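PDB 3TNL: shikimate dehydrogenase (NADP(+)), which probably catalyses the reversible NADPH-linked reduction of 3-dehydroshikimate to shikimate, a step on the chorismate pathway to the aromatic amino acids. Local coordinates for residues 189-192 with 193-197; 165-168 with 169-173; 81-84 with 85-89; 31-34 with 35-39. All blocks are in the same frame, centred on the assembly; numbering follows the deposited sequence.

In the fold
Two of the four contacts belong to the cofactor side of the enzyme and two to the subunit interface. Contacts 1 and 2, with centres 13 Å apart, lie on neighbouring helices of the Rossmann-type domain and both touch NAD: contact 2 at the nicotinamide-side phosphate, contact 1 at the adenosine ribose and the other phosphate. Contacts 3 and 4, with centres 19 Å apart, lie by the mixed sheet and both reach the second subunit. They meet where Met-89 CE stands 4.2 Å from Leu-39 CD2. Contact 3 does not touch the active site: the side chain of Val-83 is about 11 Å from that of Lys-101, the inferred proton acceptor. Contacts 1 and 4 are farthest apart, about 44 Å between centres.

Contact 1: residues 189-192 with 193-197; sequences DFYA and NAEKT. With NAD (nicotinamide-adenine-dinucleotide), chain H.
Phe-190 and Tyr-191 meet Ala-194 and Glu-195 across the first turn of helix 191-204, the connecting helix of the beta-alpha-beta unit formed with strands 180-185 and 208-213 in the Rossmann-type domain. Phe-190 O receives Ala-194 N at 3.1 Å, with the donor in the carbonyl plane. A second donor, Asn-193 N, reaches the same oxygen only weakly, the N-H...O angle being 120°. Tyr-191 O takes Glu-195 N at 3.0 Å. Beside this bond Glu-195 OE2 approaches the edge of the Tyr-191 ring, near its plane, at 3.9 Å from CE1; ring and carboxylate planes are 61° apart. Tyr-191 CG stands anti to its own nitrogen (chi1 -160°), which brings the ring to the side of Glu-195.

The Phe-190 ring turns instead to the cofactor. One face carries the adenosine ribose, whose C3B is offset toward the rim and 3.7 Å from CG of Phe-190, while CZ of Phe-190 comes to 3.6 Å from the phosphate oxygen O1A of NAD. In the second shell, Asp-188 OD1 accepts from Phe-190 N while OD2 of the same carboxylate bonds NAD, so that one carboxylate joins the Phe-190 backbone to the cofactor. Lys-187 makes a cation-pi contact with Tyr-191. Asn-193 ND2 donates to Ala-162 O in the glycine-rich loop and weakly to Thr-167 OG1, linking helix 191-204 to helix 164-175. A water bridges the start of the turn, donating to Asp-189 O at 2.6 Å and accepting weakly from Asn-193 N at 3.1 Å.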
# COMPACT_ATOMS: atom_id res chain seq x y z
N ASP B 189 17.62 6.01 31.78
CA ASP B 189 16.92 7.11 31.14
C ASP B 189 15.40 7.01 31.14
O ASP B 189 14.74 8.00 30.85
CB ASP B 189 17.43 7.29 29.72
CG ASP B 189 18.86 7.82 29.67
OD1 ASP B 189 19.34 8.43 30.67
OD2 ASP B 189 19.50 7.66 28.61
N PHE B 190 14.85 5.83 31.44
CA PHE B 190 13.40 5.65 31.51
C PHE B 190 12.81 6.01 32.89
O PHE B 190 11.58 6.08 33.03
CB PHE B 190 13.00 4.18 31.19
CG PHE B 190 13.31 3.77 29.77
CD1 PHE B 190 12.38 3.96 28.76
CD2 PHE B 190 14.51 3.22 29.46
CE1 PHE B 190 12.65 3.60 27.46
CE2 PHE B 190 14.79 2.81 28.14
CZ PHE B 190 13.86 3.03 27.15
N TYR B 191 13.65 6.20 33.91
CA TYR B 191 13.12 6.45 35.27
C TYR B 191 12.29 7.71 35.29
O TYR B 191 11.23 7.75 35.93
CB TYR B 191 14.25 6.51 36.33
CG TYR B 191 13.79 6.29 37.77
CD1 TYR B 191 13.47 7.37 38.60
CD2 TYR B 191 13.65 5.00 38.28
CE1 TYR B 191 13.05 7.14 39.93
CE2 TYR B 191 13.26 4.79 39.60
CZ TYR B 191 12.93 5.85 40.40
OH TYR B 191 12.52 5.60 41.71
N ALA B 192 12.76 8.75 34.61
CA ALA B 192 12.00 10.00 34.52
C ALA B 192 10.63 9.84 33.85
O ALA B 192 9.67 10.52 34.20
CB ALA B 192 12.82 11.09 33.83
N ASN B 193 10.54 8.95 32.88
CA ASN B 193 9.27 8.67 32.23
C ASN B 193 8.33 8.00 33.23
O ASN B 193 7.14 8.28 33.27
CB ASN B 193 9.44 7.74 31.03
CG ASN B 193 8.15 7.56 30.29
OD1 ASN B 193 7.50 8.55 29.91
ND2 ASN B 193 7.74 6.29 30.10
N ALA B 194 8.86 7.08 34.04
CA ALA B 194 8.02 6.44 35.04
C ALA B 194 7.49 7.49 36.05
O ALA B 194 6.35 7.39 36.52
CB ALA B 194 8.78 5.32 35.78
N GLU B 195 8.32 8.48 36.37
CA GLU B 195 7.90 9.56 37.31
C GLU B 195 6.71 10.31 36.67
O GLU B 195 5.74 10.64 37.35
CB GLU B 195 9.05 10.47 37.67
CG GLU B 195 10.10 9.83 38.55
CD GLU B 195 11.34 10.72 38.77
OE1 GLU B 195 11.85 11.27 37.79
OE2 GLU B 195 11.81 10.82 39.93
N LYS B 196 6.80 10.57 35.37
CA LYS B 196 5.69 11.22 34.66
C LYS B 196 4.43 10.34 34.67
O LYS B 196 3.31 10.83 34.90
CB LYS B 196 6.10 11.59 33.23
CG LYS B 196 6.97 12.86 33.15
CD LYS B 196 7.04 13.42 31.71
CE LYS B 196 7.66 12.47 30.70
NZ LYS B 196 7.74 13.11 29.33
N THR B 197 4.58 9.02 34.48
CA THR B 197 3.46 8.12 34.50
C THR B 197 2.75 8.15 35.87
O THR B 197 1.52 8.15 35.94
CB THR B 197 3.93 6.73 34.15
OG1 THR B 197 4.43 6.76 32.80
CG2 THR B 197 2.81 5.69 34.29
PA NAD H . 11.49 0.14 25.81
O1A NAD H . 12.86 0.18 25.13
O2A NAD H . 10.50 1.24 25.51
O5B NAD H . 11.72 -0.02 27.41
C5B NAD H . 12.68 -0.90 28.00
C4B NAD H . 12.36 -1.09 29.49
O4B NAD H . 13.18 -2.14 30.01
C3B NAD H . 12.76 0.12 30.32
O3B NAD H . 11.87 0.18 31.46
C2B NAD H . 14.16 -0.19 30.81
O2B NAD H . 14.48 0.44 32.04
C1B NAD H . 14.07 -1.69 31.01
N9A NAD H . 15.33 -2.44 30.93
C8A NAD H . 15.99 -2.75 29.78
N7A NAD H . 17.06 -3.51 30.08
C5A NAD H . 17.10 -3.73 31.42
C6A NAD H . 17.91 -4.41 32.31
N6A NAD H . 18.97 -5.10 31.87
N1A NAD H . 17.60 -4.43 33.62
C2A NAD H . 16.52 -3.75 34.09
N3A NAD H . 15.69 -3.06 33.28
C4A NAD H . 15.94 -3.03 31.95
O3 NAD H . 10.89 -1.30 25.45
PN NAD H . 9.35 -1.69 25.22
O1N NAD H . 8.89 -1.36 23.82
O2N NAD H . 8.52 -1.22 26.43
O5D NAD H . 9.38 -3.30 25.23
C5D NAD H . 9.76 -3.97 26.42
C4D NAD H . 9.41 -5.43 26.17
O4D NAD H . 8.01 -5.53 25.85
C3D NAD H . 10.16 -5.99 24.97
O3D NAD H . 10.71 -7.26 25.34
C2D NAD H . 9.10 -6.14 23.89
O2D NAD H . 9.41 -7.18 22.94
C1D NAD H . 7.85 -6.41 24.72
N1N NAD H . 6.57 -6.08 24.10
C2N NAD H . 5.64 -7.04 23.96
C3N NAD H . 4.40 -6.76 23.39
C7N NAD H . 3.35 -7.80 23.22
O7N NAD H . 2.48 -7.55 22.38
N7N NAD H . 3.36 -8.91 23.99
C4N NAD H . 4.14 -5.45 22.95
C5N NAD H . 5.12 -4.47 23.11
C6N NAD H . 6.34 -4.81 23.69
O HOH W 1 12.39 8.91 30.41

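Contact 2: residues 165-168 with 169-173; sequences AATA and ICIQA. With NAD (nicotinamide-adenine-dinucleotide), chain H.
Ile-169 and Cys-170 both hold the first side-chain branch anti to the carbonyl carbon (chi1 -73° and -71°), which lays Ile-169 CG1 and Cys-170 SG back over the preceding turn, against the carbonyls of Ala-165 and Ala-166. Ile-169 CG1 lies 3.3 Å from Ala-165 O, and its CD1 continues past the same carbonyl. Cys-170 SG stands 3.2 Å from Ala-166 O. Beneath these side chains the backbone bonds are those of a regular alpha helix: Ile-169 N reaches Ala-165 O at 3.0 Å and Cys-170 N reaches Ala-166 O at 2.9 Å, and Ile-171 and Gln-172 repeat the pattern to Thr-167 and Ala-168.

The helix, 164-175, follows strand 156-160 through the glycine-rich turn that holds Gly-161 and Gly-163, in keeping with the GxGxxA pattern of Rossmann folds. Thr-167 OG1 bonds back to Gly-163 O, joining the helix to that turn. Ile-169 and Cys-170 pack on Ile-159 of the strand, whereas Ala-168 faces Asp-137, an inferred shikimate-binding residue.

At the N-terminal end of the helix, Ala-165 N gives a hydrogen bond to the nicotinamide-side phosphate oxygen O2N of NAD at 2.9 Å, nearly straight at 160°. Ala-165 CB sits 3.5 Å from O2N and 3.8 Å from C6N of the nicotinamide ring, so the methyl is in contact with both groups. Ala-162 N and Gly-164 N also bond the cofactor. The phosphate oxygen O2N is thus met by a backbone amide near the helix start, with no cationic side chain in 165-173, and the positive end of the helix dipole would be expected to favour that negative charge.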
# COMPACT_ATOMS: atom_id res chain seq x y z
N ALA B 165 5.77 -0.29 26.42
CA ALA B 165 4.82 -1.27 26.86
C ALA B 165 4.36 -1.02 28.30
O ALA B 165 3.16 -1.04 28.59
CB ALA B 165 5.40 -2.70 26.75
N ALA B 166 5.30 -0.77 29.20
CA ALA B 166 4.94 -0.55 30.58
C ALA B 166 4.09 0.68 30.74
O ALA B 166 3.17 0.70 31.58
CB ALA B 166 6.19 -0.41 31.47
N THR B 167 4.42 1.74 30.01
CA THR B 167 3.67 2.99 30.12
C THR B 167 2.21 2.81 29.69
O THR B 167 1.28 3.23 30.39
CB THR B 167 4.34 4.13 29.32
OG1 THR B 167 5.69 4.32 29.80
CG2 THR B 167 3.55 5.43 29.50
N ALA B 168 2.01 2.14 28.56
CA ALA B 168 0.68 1.89 28.06
C ALA B 168 -0.11 0.98 28.99
O ALA B 168 -1.29 1.22 29.23
CB ALA B 168 0.75 1.31 26.66
N ILE B 169 0.54 -0.05 29.54
CA ILE B 169 -0.12 -0.96 30.44
C ILE B 169 -0.51 -0.26 31.73
O ILE B 169 -1.63 -0.42 32.22
CB ILE B 169 0.79 -2.20 30.77
CG1 ILE B 169 0.86 -3.13 29.57
CG2 ILE B 169 0.26 -2.99 32.01
CD1 ILE B 169 2.02 -4.13 29.64
N CYS B 170 0.41 0.53 32.28
CA CYS B 170 0.11 1.23 33.55
C CYS B 170 -1.05 2.20 33.41
O CYS B 170 -1.97 2.19 34.24
CB CYS B 170 1.31 1.97 34.09
SG CYS B 170 2.63 0.95 34.75
N ILE B 171 -1.00 3.04 32.37
CA ILE B 171 -2.04 4.03 32.11
C ILE B 171 -3.36 3.34 31.88
O ILE B 171 -4.36 3.66 32.52
CB ILE B 171 -1.69 4.91 30.88
CG1 ILE B 171 -0.50 5.79 31.20
CG2 ILE B 171 -2.88 5.79 30.47
CD1 ILE B 171 -0.77 6.78 32.30
N GLN B 172 -3.36 2.37 30.98
CA GLN B 172 -4.63 1.66 30.65
C GLN B 172 -5.21 0.94 31.88
O GLN B 172 -6.42 0.96 32.13
CB GLN B 172 -4.50 0.66 29.50
CG GLN B 172 -5.86 0.32 28.94
CD GLN B 172 -6.51 1.53 28.27
OE1 GLN B 172 -5.95 2.10 27.33
NE2 GLN B 172 -7.69 1.94 28.76
N ALA B 173 -4.34 0.31 32.66
CA ALA B 173 -4.78 -0.40 33.86
C ALA B 173 -5.46 0.60 34.80
O ALA B 173 -6.54 0.32 35.32
CB ALA B 173 -3.59 -1.08 34.56
PA NAD H . 11.49 0.14 25.81
O1A NAD H . 12.86 0.18 25.13
O2A NAD H . 10.50 1.24 25.51
O5B NAD H . 11.72 -0.02 27.41
C5B NAD H . 12.68 -0.90 28.00
C4B NAD H . 12.36 -1.09 29.49
O4B NAD H . 13.18 -2.14 30.01
C3B NAD H . 12.76 0.12 30.32
O3B NAD H . 11.87 0.18 31.46
C2B NAD H . 14.16 -0.19 30.81
O2B NAD H . 14.48 0.44 32.04
C1B NAD H . 14.07 -1.69 31.01
N9A NAD H . 15.33 -2.44 30.93
C8A NAD H . 15.99 -2.75 29.78
N7A NAD H . 17.06 -3.51 30.08
C5A NAD H . 17.10 -3.73 31.42
C6A NAD H . 17.91 -4.41 32.31
N6A NAD H . 18.97 -5.10 31.87
N1A NAD H . 17.60 -4.43 33.62
C2A NAD H . 16.52 -3.75 34.09
N3A NAD H . 15.69 -3.06 33.28
C4A NAD H . 15.94 -3.03 31.95
O3 NAD H . 10.89 -1.30 25.45
PN NAD H . 9.35 -1.69 25.22
O1N NAD H . 8.89 -1.36 23.82
O2N NAD H . 8.52 -1.22 26.43
O5D NAD H . 9.38 -3.30 25.23
C5D NAD H . 9.76 -3.97 26.42
C4D NAD H . 9.41 -5.43 26.17
O4D NAD H . 8.01 -5.53 25.85
C3D NAD H . 10.16 -5.99 24.97
O3D NAD H . 10.71 -7.26 25.34
C2D NAD H . 9.10 -6.14 23.89
O2D NAD H . 9.41 -7.18 22.94
C1D NAD H . 7.85 -6.41 24.72
N1N NAD H . 6.57 -6.08 24.10
C2N NAD H . 5.64 -7.04 23.96
C3N NAD H . 4.40 -6.76 23.39
C7N NAD H . 3.35 -7.80 23.22
O7N NAD H . 2.48 -7.55 22.38
N7N NAD H . 3.36 -8.91 23.99
C4N NAD H . 4.14 -5.45 22.95
C5N NAD H . 5.12 -4.47 23.11
C6N NAD H . 6.34 -4.81 23.69

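Contact 3: residues 81-84 with 85-89; sequences DVVQ and GFRAM
Val-82 and Phe-86 stand one turn apart in the alpha helix 79-88, where Phe-86 N bonds Val-82 O at 2.8 Å within a run of four successive i to i+4 bonds, from Gly-85 N on Asp-81 O to Ala-88 N on Gln-84 O. Their side chains lie side by side and point the same way. Val-82 CG1 rests over one face of the phenyl ring in a CH-pi contact, 3.8 Å from the centroid of the Phe-86 ring and 17° off its normal, with CZ the nearest ring atom at 3.7 Å. The valine presents that methyl because CG1 is anti to the backbone nitrogen (chi1 169°). The ring root is also close to the backbone, Phe-86 CG lying 3.4 Å from Val-82 O. Trp-94 meets the same ring with its plane at about 60°, and Ile-43 packs on both side chains.

A second pair flanks the first: the Arg-87 chain runs extended past Val-83, with CG 3.5 Å from Val-83 O and NE 4.4 Å from Val-83 CG1. Its guanidinium is fixed beyond the helix by a salt bridge to Asp-109 and a bond to Tyr-107 O. Val-82 and Ala-88 pack reciprocally on Ala-88 and Val-82 of the second subunit. Following strand 67-73 and preceding the parallel strand 93-96 in sequence, with strand 38-44 between them in the sheet, the helix is the connection of a beta-alpha-beta crossover in the substrate-binding domain, and one of its sides forms part of the dimer interface.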
# COMPACT_ATOMS: atom_id res chain seq x y z
N ASP B 81 6.02 13.28 5.90
CA ASP B 81 5.69 13.03 4.49
C ASP B 81 4.84 11.79 4.31
O ASP B 81 3.95 11.77 3.47
CB ASP B 81 6.98 12.91 3.65
CG ASP B 81 7.66 14.24 3.40
OD1 ASP B 81 7.07 15.31 3.62
OD2 ASP B 81 8.82 14.16 2.90
N VAL B 82 5.09 10.74 5.09
CA VAL B 82 4.32 9.51 4.99
C VAL B 82 2.89 9.75 5.45
O VAL B 82 1.96 9.29 4.81
CB VAL B 82 5.00 8.37 5.73
CG1 VAL B 82 4.08 7.18 5.86
CG2 VAL B 82 6.27 7.96 4.98
N VAL B 83 2.70 10.44 6.57
CA VAL B 83 1.34 10.71 7.04
C VAL B 83 0.58 11.55 6.00
O VAL B 83 -0.56 11.28 5.69
CB VAL B 83 1.29 11.32 8.45
CG1 VAL B 83 -0.15 11.60 8.84
CG2 VAL B 83 1.89 10.34 9.46
N GLN B 84 1.24 12.59 5.47
CA GLN B 84 0.58 13.42 4.45
C GLN B 84 0.21 12.57 3.25
O GLN B 84 -0.90 12.65 2.70
CB GLN B 84 1.46 14.60 4.03
CG GLN B 84 1.69 15.61 5.12
CD GLN B 84 2.15 16.97 4.61
OE1 GLN B 84 2.32 17.17 3.40
NE2 GLN B 84 2.36 17.91 5.54
N GLY B 85 1.13 11.69 2.87
CA GLY B 85 0.90 10.82 1.73
C GLY B 85 -0.26 9.86 1.98
O GLY B 85 -1.12 9.66 1.10
N PHE B 86 -0.34 9.33 3.20
CA PHE B 86 -1.43 8.41 3.55
C PHE B 86 -2.77 9.13 3.53
O PHE B 86 -3.76 8.58 3.13
CB PHE B 86 -1.25 7.79 4.94
CG PHE B 86 -0.21 6.69 5.02
CD1 PHE B 86 0.39 6.13 3.88
CD2 PHE B 86 0.10 6.16 6.25
CE1 PHE B 86 1.33 5.07 4.00
CE2 PHE B 86 0.97 5.11 6.39
CZ PHE B 86 1.60 4.54 5.26
N ARG B 87 -2.79 10.39 3.93
CA ARG B 87 -4.03 11.18 3.83
C ARG B 87 -4.45 11.27 2.35
O ARG B 87 -5.60 11.03 1.99
CB ARG B 87 -3.83 12.60 4.35
CG ARG B 87 -3.68 12.76 5.86
CD ARG B 87 -3.48 14.22 6.21
NE ARG B 87 -3.30 14.47 7.64
CZ ARG B 87 -4.29 14.70 8.50
NH1 ARG B 87 -4.01 14.95 9.78
NH2 ARG B 87 -5.55 14.71 8.10
N ALA B 88 -3.50 11.60 1.49
CA ALA B 88 -3.77 11.78 0.06
C ALA B 88 -4.11 10.50 -0.66
O ALA B 88 -4.80 10.54 -1.67
CB ALA B 88 -2.61 12.53 -0.63
N MET B 89 -3.61 9.37 -0.15
CA MET B 89 -3.94 8.03 -0.67
C MET B 89 -5.26 7.51 -0.12
O MET B 89 -5.71 6.43 -0.51
CB MET B 89 -2.84 7.02 -0.29
CG MET B 89 -1.50 7.26 -0.92
SD MET B 89 -0.13 6.43 -0.10
CE MET B 89 -0.49 4.71 -0.41

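Contact 4: residues 31-34 with 35-39; sequences ERIT and GHTEL
Thr-34 and Thr-37 are joined by two hydrogen bonds, one through a hydroxyl and one through the backbone. Thr-34 N donates to Thr-37 OG1 at 3.0 Å, almost straight at 170°. In return Thr-37 N reaches Thr-34 O at 3.2 Å, closing a type I beta turn; the donor sits well above the carbonyl plane, 64° out of it, and not on a lone pair. A third bond forms an ST turn: Thr-34 OG1, placed between its backbone nitrogen and carbonyl carbon (chi1 70°), accepts His-36 N at 3.0 Å. One water bridges the bend, donating to Thr-34 O and to Thr-37 O, each at 2.8 Å.

Beyond the hydrogen bonds, the edge of the His-36 ring lies against the same hydroxyl, CD2 standing 3.4 Å from Thr-34 OG1.

Thr-37 OG1 has a second partner in Asp-66 OD2, and Arg-32 bonds Tyr-67 O while forming a salt bridge with Glu-31 of the second subunit. Against that subunit the His-36 ring also meets His-49 edge-to-face. The turn leads directly into strand 38-44, whose Glu-38 pairs through its backbone with Val-68 of strand 67-73, while Arg-32 rests on helix 52-63.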
# COMPACT_ATOMS: atom_id res chain seq x y z
N GLU B 31 -4.77 -14.62 -7.54
CA GLU B 31 -4.42 -13.51 -6.67
C GLU B 31 -5.69 -12.78 -6.24
O GLU B 31 -6.47 -12.31 -7.08
CB GLU B 31 -3.51 -12.54 -7.41
CG GLU B 31 -2.08 -13.08 -7.62
CD GLU B 31 -1.27 -13.08 -6.34
OE1 GLU B 31 -0.86 -14.16 -5.87
OE2 GLU B 31 -1.06 -11.98 -5.78
N ARG B 32 -5.87 -12.61 -4.93
CA ARG B 32 -7.06 -11.94 -4.42
C ARG B 32 -6.97 -10.41 -4.50
O ARG B 32 -7.98 -9.73 -4.35
CB ARG B 32 -7.34 -12.33 -2.96
CG ARG B 32 -6.36 -11.79 -1.93
CD ARG B 32 -6.81 -12.15 -0.52
NE ARG B 32 -5.91 -11.65 0.54
CZ ARG B 32 -5.98 -10.44 1.11
NH1 ARG B 32 -5.12 -10.12 2.06
NH2 ARG B 32 -6.89 -9.56 0.73
N ILE B 33 -5.77 -9.90 -4.73
CA ILE B 33 -5.58 -8.46 -4.81
C ILE B 33 -5.99 -7.96 -6.17
O ILE B 33 -5.53 -8.48 -7.20
CB ILE B 33 -4.11 -8.07 -4.61
CG1 ILE B 33 -3.58 -8.59 -3.27
CG2 ILE B 33 -3.96 -6.55 -4.73
CD1 ILE B 33 -4.39 -8.16 -2.06
N THR B 34 -6.86 -6.96 -6.18
CA THR B 34 -7.30 -6.31 -7.42
C THR B 34 -7.24 -4.79 -7.22
O THR B 34 -6.73 -4.32 -6.22
CB THR B 34 -8.75 -6.69 -7.80
OG1 THR B 34 -9.67 -6.09 -6.87
CG2 THR B 34 -8.93 -8.19 -7.82
N GLY B 35 -7.76 -4.04 -8.20
CA GLY B 35 -7.89 -2.60 -8.05
C GLY B 35 -8.85 -2.17 -6.95
O GLY B 35 -8.84 -1.02 -6.55
N HIS B 36 -9.66 -3.09 -6.43
CA HIS B 36 -10.60 -2.77 -5.35
C HIS B 36 -9.97 -2.85 -3.97
O HIS B 36 -10.53 -2.36 -2.99
CB HIS B 36 -11.79 -3.74 -5.42
CG HIS B 36 -12.52 -3.67 -6.72
ND1 HIS B 36 -13.27 -2.56 -7.08
CD2 HIS B 36 -12.55 -4.51 -7.78
CE1 HIS B 36 -13.75 -2.75 -8.30
NE2 HIS B 36 -13.34 -3.93 -8.74
N THR B 37 -8.81 -3.53 -3.88
CA THR B 37 -8.16 -3.81 -2.60
C THR B 37 -7.62 -2.59 -1.96
O THR B 37 -6.90 -1.84 -2.60
CB THR B 37 -7.07 -4.89 -2.78
OG1 THR B 37 -7.64 -6.00 -3.47
CG2 THR B 37 -6.56 -5.40 -1.42
N GLU B 38 -7.95 -2.42 -0.68
CA GLU B 38 -7.49 -1.27 0.09
C GLU B 38 -6.30 -1.63 1.00
O GLU B 38 -6.11 -2.81 1.35
CB GLU B 38 -8.64 -0.70 0.88
CG GLU B 38 -9.64 -0.01 -0.06
CD GLU B 38 -10.70 0.73 0.68
OE1 GLU B 38 -11.50 0.07 1.37
OE2 GLU B 38 -10.72 1.99 0.57
N LEU B 39 -5.51 -0.63 1.36
CA LEU B 39 -4.31 -0.83 2.15
C LEU B 39 -4.42 -0.32 3.60
O LEU B 39 -4.90 0.79 3.87
CB LEU B 39 -3.16 -0.06 1.48
CG LEU B 39 -1.78 -0.04 2.16
CD1 LEU B 39 -1.19 -1.48 2.24
CD2 LEU B 39 -0.85 0.92 1.40
O HOH W 2 -5.76 -1.89 -5.21